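Local coordinates for protein glyceraldehyde-3-phosphate dehydrogenase (Sulfolobus solfataricus, PDB 1B7G) that oxidises D-glyceraldehyde 3-phosphate with phosphate to 1,3-bisphosphoglycerate in glycolysis, using NADP in preference to NAD as cofactor, at residues 14-17 and 18-22; 108-111 and 112-116; 229-233 and 234-238. The protein carries 1 engineered substitution. All blocks are in the same frame, centred on the assembly; numbering follows the deposited sequence.

Contact 1: residues 14-17 and 18-22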
loop_
_atom_site.group_PDB
_atom_site.type_symbol
_atom_site.label_atom_id
_atom_site.label_comp_id
_atom_site.label_asym_id
_atom_site.label_seq_id
_atom_site.Cartn_x
_atom_site.Cartn_y
_atom_site.Cartn_z
ATOM N N LYS A 14 11.691 -4.738 -9.750
ATOM C CA LYS A 14 11.771 -5.097 -8.328
ATOM C C LYS A 14 10.850 -6.271 -8.035
ATOM O O LYS A 14 11.181 -7.158 -7.227
ATOM C CB LYS A 14 11.556 -3.891 -7.438
ATOM C CG LYS A 14 10.122 -3.393 -7.218
ATOM C CD LYS A 14 10.205 -2.035 -6.497
ATOM C CE LYS A 14 8.915 -1.253 -6.582
ATOM N NZ LYS A 14 8.966 -0.032 -5.719
ATOM N N ARG A 15 9.643 -6.320 -8.597
ATOM C CA ARG A 15 8.726 -7.415 -8.354
ATOM C C ARG A 15 9.138 -8.662 -9.164
ATOM O O ARG A 15 8.921 -9.772 -8.655
ATOM C CB ARG A 15 7.283 -7.039 -8.704
ATOM C CG ARG A 15 6.778 -5.823 -7.945
ATOM C CD ARG A 15 5.580 -5.196 -8.713
ATOM N NE ARG A 15 4.729 -4.577 -7.635
ATOM C CZ ARG A 15 4.906 -3.315 -7.257
ATOM N NH1 ARG A 15 5.849 -2.580 -7.844
ATOM N NH2 ARG A 15 4.129 -2.766 -6.343
ATOM N N VAL A 16 9.744 -8.516 -10.317
ATOM C CA VAL A 16 10.169 -9.772 -11.016
ATOM C C VAL A 16 11.358 -10.370 -10.262
ATOM O O VAL A 16 11.444 -11.599 -10.111
ATOM C CB VAL A 16 10.395 -9.595 -12.494
ATOM C CG1 VAL A 16 11.032 -10.869 -13.063
ATOM C CG2 VAL A 16 9.011 -9.383 -13.229
ATOM N N ALA A 17 12.195 -9.503 -9.683
ATOM C CA ALA A 17 13.320 -10.012 -8.868
ATOM C C ALA A 17 12.821 -10.765 -7.658
ATOM O O ALA A 17 13.248 -11.925 -7.457
ATOM C CB ALA A 17 14.296 -8.911 -8.537
ATOM N N ASP A 18 11.842 -10.230 -6.921
ATOM C CA ASP A 18 11.267 -10.919 -5.799
ATOM C C ASP A 18 10.573 -12.233 -6.175
ATOM O O ASP A 18 10.709 -13.217 -5.426
ATOM C CB ASP A 18 10.318 -10.047 -4.994
ATOM C CG ASP A 18 11.002 -9.037 -4.105
ATOM O OD1 ASP A 18 12.249 -9.004 -4.011
ATOM O OD2 ASP A 18 10.271 -8.247 -3.478
ATOM N N ALA A 19 9.881 -12.284 -7.318
ATOM C CA ALA A 19 9.252 -13.546 -7.731
ATOM C C ALA A 19 10.281 -14.615 -8.102
ATOM O O ALA A 19 10.034 -15.808 -7.859
ATOM C CB ALA A 19 8.281 -13.358 -8.905
ATOM N N ILE A 20 11.387 -14.207 -8.679
ATOM C CA ILE A 20 12.478 -15.098 -9.060
ATOM C C ILE A 20 13.073 -15.753 -7.801
ATOM O O ILE A 20 13.224 -16.974 -7.738
ATOM C CB ILE A 20 13.567 -14.320 -9.781
ATOM C CG1 ILE A 20 13.075 -13.954 -11.198
ATOM C CG2 ILE A 20 14.898 -15.099 -9.870
ATOM C CD1 ILE A 20 13.950 -12.907 -11.826
ATOM N N ILE A 21 13.198 -14.936 -6.756
ATOM C CA ILE A 21 13.636 -15.396 -5.458
ATOM C C ILE A 21 12.691 -16.445 -4.914
ATOM O O ILE A 21 13.162 -17.464 -4.372
ATOM C CB ILE A 21 13.810 -14.252 -4.434
ATOM C CG1 ILE A 21 14.879 -13.303 -4.934
ATOM C CG2 ILE A 21 14.196 -14.835 -3.071
ATOM C CD1 ILE A 21 15.152 -12.059 -4.118
ATOM N N LYS A 22 11.393 -16.319 -5.134
ATOM C CA LYS A 22 10.449 -17.300 -4.635
ATOM C C LYS A 22 10.349 -18.560 -5.477
ATOM O O LYS A 22 9.648 -19.488 -5.046
ATOM C CB LYS A 22 9.053 -16.673 -4.473
ATOM C CG LYS A 22 9.072 -15.517 -3.476
ATOM C CD LYS A 22 7.644 -14.989 -3.308
ATOM C CE LYS A 22 7.580 -13.966 -2.179
ATOM N NZ LYS A 22 6.169 -13.565 -1.946
HETATM O O HOH W 1 13.248 -6.988 -5.366
#
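Lys-14, Arg-15, Val-16 and Ala-17 each offer a backbone carbonyl to the amide four residues on, so that 14-17 and 18-22 form one unbroken run of alpha-helix, with the bonds spanning 3.2 Å from Asp-18 N to Lys-14 O and 3.0 Å from Ile-20 N to Val-16 O. A water completes the pairing of Lys-14 and Asp-18: it donates to Lys-14 O and, at 2.6 Å, to Asp-18 OD1, tying the carboxylate back to the carbonyl one turn earlier. Farther round the helix, Val-16 CG1 lies obliquely against the end of Ile-20, 3.8 Å from its CD1. In Ile-20, CG1 is anti to the carbonyl carbon (chi1 -73°), which turns that branch back along the helix; its CG1 then lies only 3.1 Å from Val-16 O. This is helix 11-21 of the first beta-alpha-beta unit of the Rossmann-type domain, following the glycine-rich turn after strand 2-7. Ala-17 and Ile-20 face strands 2-7 and 26-32, while Ala-19 packs on helix 304-315. The charged side chains turn to ionic partners: Lys-14 pairs with Glu-263 of the second subunit, Arg-15 with Asp-274, and Asp-18 with Arg-46, Arg-272 and Lys-269 of the second subunit. With several cationic partners and a donated water bond, the buried Asp-18 carboxylate is probably held as the anion, and one helix thereby joins an apolar core to an ionic network that crosses the subunit interface.

Contact 2: residues 108-111 and 112-116. With SO4 (sulfate ion), chain H.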
loop_
_atom_site.group_PDB
_atom_site.type_symbol
_atom_site.label_atom_id
_atom_site.label_comp_id
_atom_site.label_asym_id
_atom_site.label_seq_id
_atom_site.Cartn_x
_atom_site.Cartn_y
_atom_site.Cartn_z
ATOM N N GLY A 108 5.900 -5.446 -22.522
ATOM C CA GLY A 108 4.967 -5.035 -23.534
ATOM C C GLY A 108 5.088 -3.718 -24.238
ATOM O O GLY A 108 4.442 -3.475 -25.271
ATOM N N GLY A 109 5.892 -2.800 -23.736
ATOM C CA GLY A 109 6.124 -1.473 -24.238
ATOM C C GLY A 109 7.076 -1.485 -25.431
ATOM O O GLY A 109 7.220 -0.494 -26.139
ATOM N N GLU A 110 7.749 -2.613 -25.623
ATOM C CA GLU A 110 8.642 -2.803 -26.753
ATOM C C GLU A 110 7.853 -3.163 -28.011
ATOM O O GLU A 110 6.722 -3.633 -27.888
ATOM C CB GLU A 110 9.613 -3.963 -26.445
ATOM C CG GLU A 110 10.573 -3.585 -25.311
ATOM C CD GLU A 110 11.456 -2.396 -25.604
ATOM O OE1 GLU A 110 11.936 -2.231 -26.747
ATOM O OE2 GLU A 110 11.738 -1.609 -24.674
ATOM N N LYS A 111 8.460 -2.942 -29.161
ATOM C CA LYS A 111 7.847 -3.358 -30.416
ATOM C C LYS A 111 7.848 -4.877 -30.531
ATOM O O LYS A 111 8.801 -5.522 -30.066
ATOM C CB LYS A 111 8.596 -2.758 -31.618
ATOM C CG LYS A 111 8.534 -1.253 -31.722
ATOM C CD LYS A 111 9.276 -0.713 -32.928
ATOM C CE LYS A 111 9.915 0.637 -32.619
ATOM N NZ LYS A 111 10.581 1.175 -33.850
ATOM N N ALA A 112 6.864 -5.483 -31.208
ATOM C CA ALA A 112 6.822 -6.936 -31.323
ATOM C C ALA A 112 8.072 -7.513 -31.968
ATOM O O ALA A 112 8.553 -8.590 -31.547
ATOM C CB ALA A 112 5.584 -7.406 -32.094
ATOM N N GLU A 113 8.690 -6.756 -32.889
ATOM C CA GLU A 113 9.915 -7.231 -33.518
ATOM C C GLU A 113 11.101 -7.400 -32.591
ATOM O O GLU A 113 12.112 -7.981 -33.023
ATOM C CB GLU A 113 10.300 -6.269 -34.671
ATOM C CG GLU A 113 11.200 -5.138 -34.162
ATOM C CD GLU A 113 11.351 -3.984 -35.118
ATOM O OE1 GLU A 113 10.785 -4.051 -36.228
ATOM O OE2 GLU A 113 12.016 -2.989 -34.753
ATOM N N VAL A 114 11.120 -6.884 -31.368
ATOM C CA VAL A 114 12.262 -7.056 -30.467
ATOM C C VAL A 114 12.434 -8.519 -30.071
ATOM O O VAL A 114 13.504 -8.996 -29.701
ATOM C CB VAL A 114 12.088 -6.158 -29.232
ATOM C CG1 VAL A 114 11.130 -6.828 -28.241
ATOM C CG2 VAL A 114 13.406 -5.847 -28.533
ATOM N N ALA A 115 11.374 -9.307 -30.132
ATOM C CA ALA A 115 11.337 -10.697 -29.763
ATOM C C ALA A 115 11.020 -11.625 -30.938
ATOM O O ALA A 115 10.668 -11.177 -32.009
ATOM C CB ALA A 115 10.186 -10.897 -28.749
ATOM N N ASP A 116 11.028 -12.922 -30.655
ATOM C CA ASP A 116 10.663 -13.938 -31.612
ATOM C C ASP A 116 9.175 -14.283 -31.430
ATOM O O ASP A 116 8.647 -14.969 -32.262
ATOM C CB ASP A 116 11.455 -15.237 -31.505
ATOM C CG ASP A 116 12.949 -15.025 -31.424
ATOM O OD1 ASP A 116 13.471 -14.222 -32.217
ATOM O OD2 ASP A 116 13.576 -15.604 -30.506
HETATM S S SO4 H . 4.659 -3.089 -33.078
HETATM O O1 SO4 H . 5.071 -3.595 -34.450
HETATM O O2 SO4 H . 5.551 -1.942 -32.714
HETATM O O3 SO4 H . 4.736 -4.173 -32.070
HETATM O O4 SO4 H . 3.239 -2.597 -33.211
#
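Lys-111 O accepts the amide of Val-114 at 3.0 Å, closing a tight turn in which the extended backbone of Glu-110 and Lys-111 runs into a short 3-10 segment at 112-114. The bond is nearly straight at hydrogen (168°). Ala-115 N repeats the same three-residue spacing by bonding to Ala-112 O. Val-114 turns its CG1 between its own backbone N and carbonyl carbon (chi1 80°), and this brings the methyl to 3.2 Å from Lys-111 O and 3.7 Å from Glu-110 CB. The carboxylate of Glu-110 is engaged by the backbone amide of Gly-90, at the start of helix 89-99. The turn belongs to the connection between strands 103-106 and 118-119 of the parallel Rossmann-type sheet, and it includes Gly-109, a probable NAD-binding residue by analogy with relatives. At the exposed start of the 3-10 segment, Ala-112 N points at a sulfate ion, probably from the crystallisation liquor, and bonds to its O3 at 2.6 Å; Lys-195 NZ holds the same ion. The aliphatic part of Lys-111 also borders the sulfate, with Lys-111 CG 3.2 Å from sulfate O2. Lys-111 and Glu-113 run side by side in the same direction, Lys-111 CD 4.0 Å from Glu-113 OE2; Lys-111 NZ stays 4.5 Å from that oxygen, too far for a salt bridge.

Contact 3: residues 229-233 and 234-238; sequences DKVEK and KDILS
The start of helix 233-241 in the C-terminal domain, where the loop after strand 219-227 turns into the helix, brings Glu-232 to the N-cap position. Its carbonyl oxygen takes two amides: Asp-235 N at 2.9 Å, from well above the carbonyl plane and with a bent N-H...O angle of 131°, and Ile-236 N through a weak bond. One residue on, the bond from Leu-237 N to Lys-233 O is short and straight, 2.8 Å with 169° at hydrogen. A water links the side chain of Asp-235 to the cap, accepting from Glu-232 N and donating to Asp-235 OD2 at 2.6 Å. Glu-232 and Lys-234 lie side by side and point in the same direction, touching through aliphatic carbons (Glu-232 CB to Lys-234 CG 3.7 Å); Lys-234 takes the position with CG between backbone N and carbonyl carbon (chi1 59°), which places its chain along Glu-232. On the side facing the sheet, Val-231 CG2 meets Ile-236 CG1 at 3.8 Å, the two side chains crossing at about a right angle, and both pack on Val-287 of strand 278-288, Ile-236 being buried there. This apolar pairing of the residue before the N-cap with one five positions on is the hydrophobic staple of a helix N-terminus.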
loop_
_atom_site.group_PDB
_atom_site.type_symbol
_atom_site.label_atom_id
_atom_site.label_comp_id
_atom_site.label_asym_id
_atom_site.label_seq_id
_atom_site.Cartn_x
_atom_site.Cartn_y
_atom_site.Cartn_z
ATOM N N ASP A 229 -21.333 -18.992 -30.592
ATOM C CA ASP A 229 -22.577 -19.596 -30.200
ATOM C C ASP A 229 -23.271 -18.852 -29.069
ATOM O O ASP A 229 -22.609 -18.115 -28.340
ATOM C CB ASP A 229 -22.245 -21.041 -29.688
ATOM C CG ASP A 229 -21.186 -21.667 -30.589
ATOM O OD1 ASP A 229 -21.459 -21.771 -31.808
ATOM O OD2 ASP A 229 -20.067 -21.944 -30.083
ATOM N N LYS A 230 -24.572 -19.094 -28.911
ATOM C CA LYS A 230 -25.325 -18.500 -27.812
ATOM C C LYS A 230 -24.962 -19.285 -26.562
ATOM O O LYS A 230 -24.750 -20.505 -26.653
ATOM C CB LYS A 230 -26.829 -18.541 -28.060
ATOM C CG LYS A 230 -27.264 -18.057 -29.433
ATOM C CD LYS A 230 -28.770 -18.155 -29.604
ATOM C CE LYS A 230 -29.221 -17.652 -30.962
ATOM N NZ LYS A 230 -29.215 -18.724 -31.997
ATOM N N VAL A 231 -24.748 -18.630 -25.437
ATOM C CA VAL A 231 -24.330 -19.339 -24.237
ATOM C C VAL A 231 -25.197 -18.953 -23.044
ATOM O O VAL A 231 -25.890 -17.940 -23.083
ATOM C CB VAL A 231 -22.860 -19.088 -23.828
ATOM C CG1 VAL A 231 -21.866 -19.477 -24.904
ATOM C CG2 VAL A 231 -22.635 -17.651 -23.397
ATOM N N GLU A 232 -24.940 -19.655 -21.942
ATOM C CA GLU A 232 -25.623 -19.335 -20.684
ATOM C C GLU A 232 -24.692 -18.567 -19.756
ATOM O O GLU A 232 -23.503 -18.893 -19.636
ATOM C CB GLU A 232 -26.046 -20.650 -20.022
ATOM C CG GLU A 232 -27.247 -21.314 -20.671
ATOM C CD GLU A 232 -28.559 -20.720 -20.193
ATOM O OE1 GLU A 232 -28.526 -19.687 -19.484
ATOM O OE2 GLU A 232 -29.621 -21.286 -20.525
ATOM N N LYS A 233 -25.217 -17.580 -19.041
ATOM C CA LYS A 233 -24.419 -16.819 -18.091
ATOM C C LYS A 233 -23.688 -17.731 -17.108
ATOM O O LYS A 233 -22.495 -17.572 -16.856
ATOM C CB LYS A 233 -25.292 -15.857 -17.271
ATOM C CG LYS A 233 -24.458 -15.034 -16.281
ATOM C CD LYS A 233 -25.365 -14.458 -15.200
ATOM C CE LYS A 233 -25.126 -12.970 -15.004
ATOM N NZ LYS A 233 -26.410 -12.211 -15.133
ATOM N N LYS A 234 -24.409 -18.703 -16.554
ATOM C CA LYS A 234 -23.856 -19.666 -15.625
ATOM C C LYS A 234 -22.579 -20.314 -16.161
ATOM O O LYS A 234 -21.670 -20.584 -15.367
ATOM C CB LYS A 234 -24.880 -20.744 -15.257
ATOM C CG LYS A 234 -25.397 -21.524 -16.467
ATOM C CD LYS A 234 -26.449 -22.546 -16.051
ATOM C CE LYS A 234 -27.436 -22.808 -17.183
ATOM N NZ LYS A 234 -28.588 -23.637 -16.727
ATOM N N ASP A 235 -22.479 -20.569 -17.453
ATOM C CA ASP A 235 -21.237 -21.132 -18.001
ATOM C C ASP A 235 -20.110 -20.114 -18.086
ATOM O O ASP A 235 -18.957 -20.464 -17.782
ATOM C CB ASP A 235 -21.529 -21.778 -19.366
ATOM C CG ASP A 235 -22.381 -23.037 -19.118
ATOM O OD1 ASP A 235 -22.350 -23.548 -17.969
ATOM O OD2 ASP A 235 -23.053 -23.478 -20.054
ATOM N N ILE A 236 -20.429 -18.856 -18.384
ATOM C CA ILE A 236 -19.383 -17.813 -18.422
ATOM C C ILE A 236 -18.853 -17.558 -17.017
ATOM O O ILE A 236 -17.675 -17.425 -16.727
ATOM C CB ILE A 236 -20.018 -16.498 -18.932
ATOM C CG1 ILE A 236 -20.474 -16.678 -20.385
ATOM C CG2 ILE A 236 -19.080 -15.316 -18.797
ATOM C CD1 ILE A 236 -19.384 -17.189 -21.304
ATOM N N LEU A 237 -19.810 -17.493 -16.096
ATOM C CA LEU A 237 -19.565 -17.227 -14.705
ATOM C C LEU A 237 -18.746 -18.357 -14.107
ATOM O O LEU A 237 -17.779 -18.133 -13.380
ATOM C CB LEU A 237 -20.894 -17.061 -13.936
ATOM C CG LEU A 237 -20.741 -16.819 -12.424
ATOM C CD1 LEU A 237 -19.895 -15.577 -12.176
ATOM C CD2 LEU A 237 -22.090 -16.683 -11.733
ATOM N N SER A 238 -19.126 -19.598 -14.483
ATOM C CA SER A 238 -18.354 -20.730 -13.938
ATOM C C SER A 238 -16.941 -20.740 -14.431
ATOM O O SER A 238 -16.029 -20.995 -13.604
ATOM C CB SER A 238 -19.106 -22.044 -14.196
ATOM O OG SER A 238 -18.186 -23.105 -14.313
HETATM O O HOH W 2 -23.424 -22.175 -22.310
#

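How the contacts relate
From the N terminus, the chain meets the three contacts in series, with none enclosing or crossing another, and each is a local closure within one continuous run. Contact 1 lies in the helix that joins the first two strands of the Rossmann-type domain. Contact 2 comes later in the same domain, in a turn leading out of strand 103-106; their centres are about 22 Å apart and their nearest atoms about 11 Å, without touching. Contact 3 belongs to the C-terminal domain, at the entry to a helix laid against its mixed sheet, with its centre about 37 Å from that of contact 1 and about 35 Å from that of contact 2.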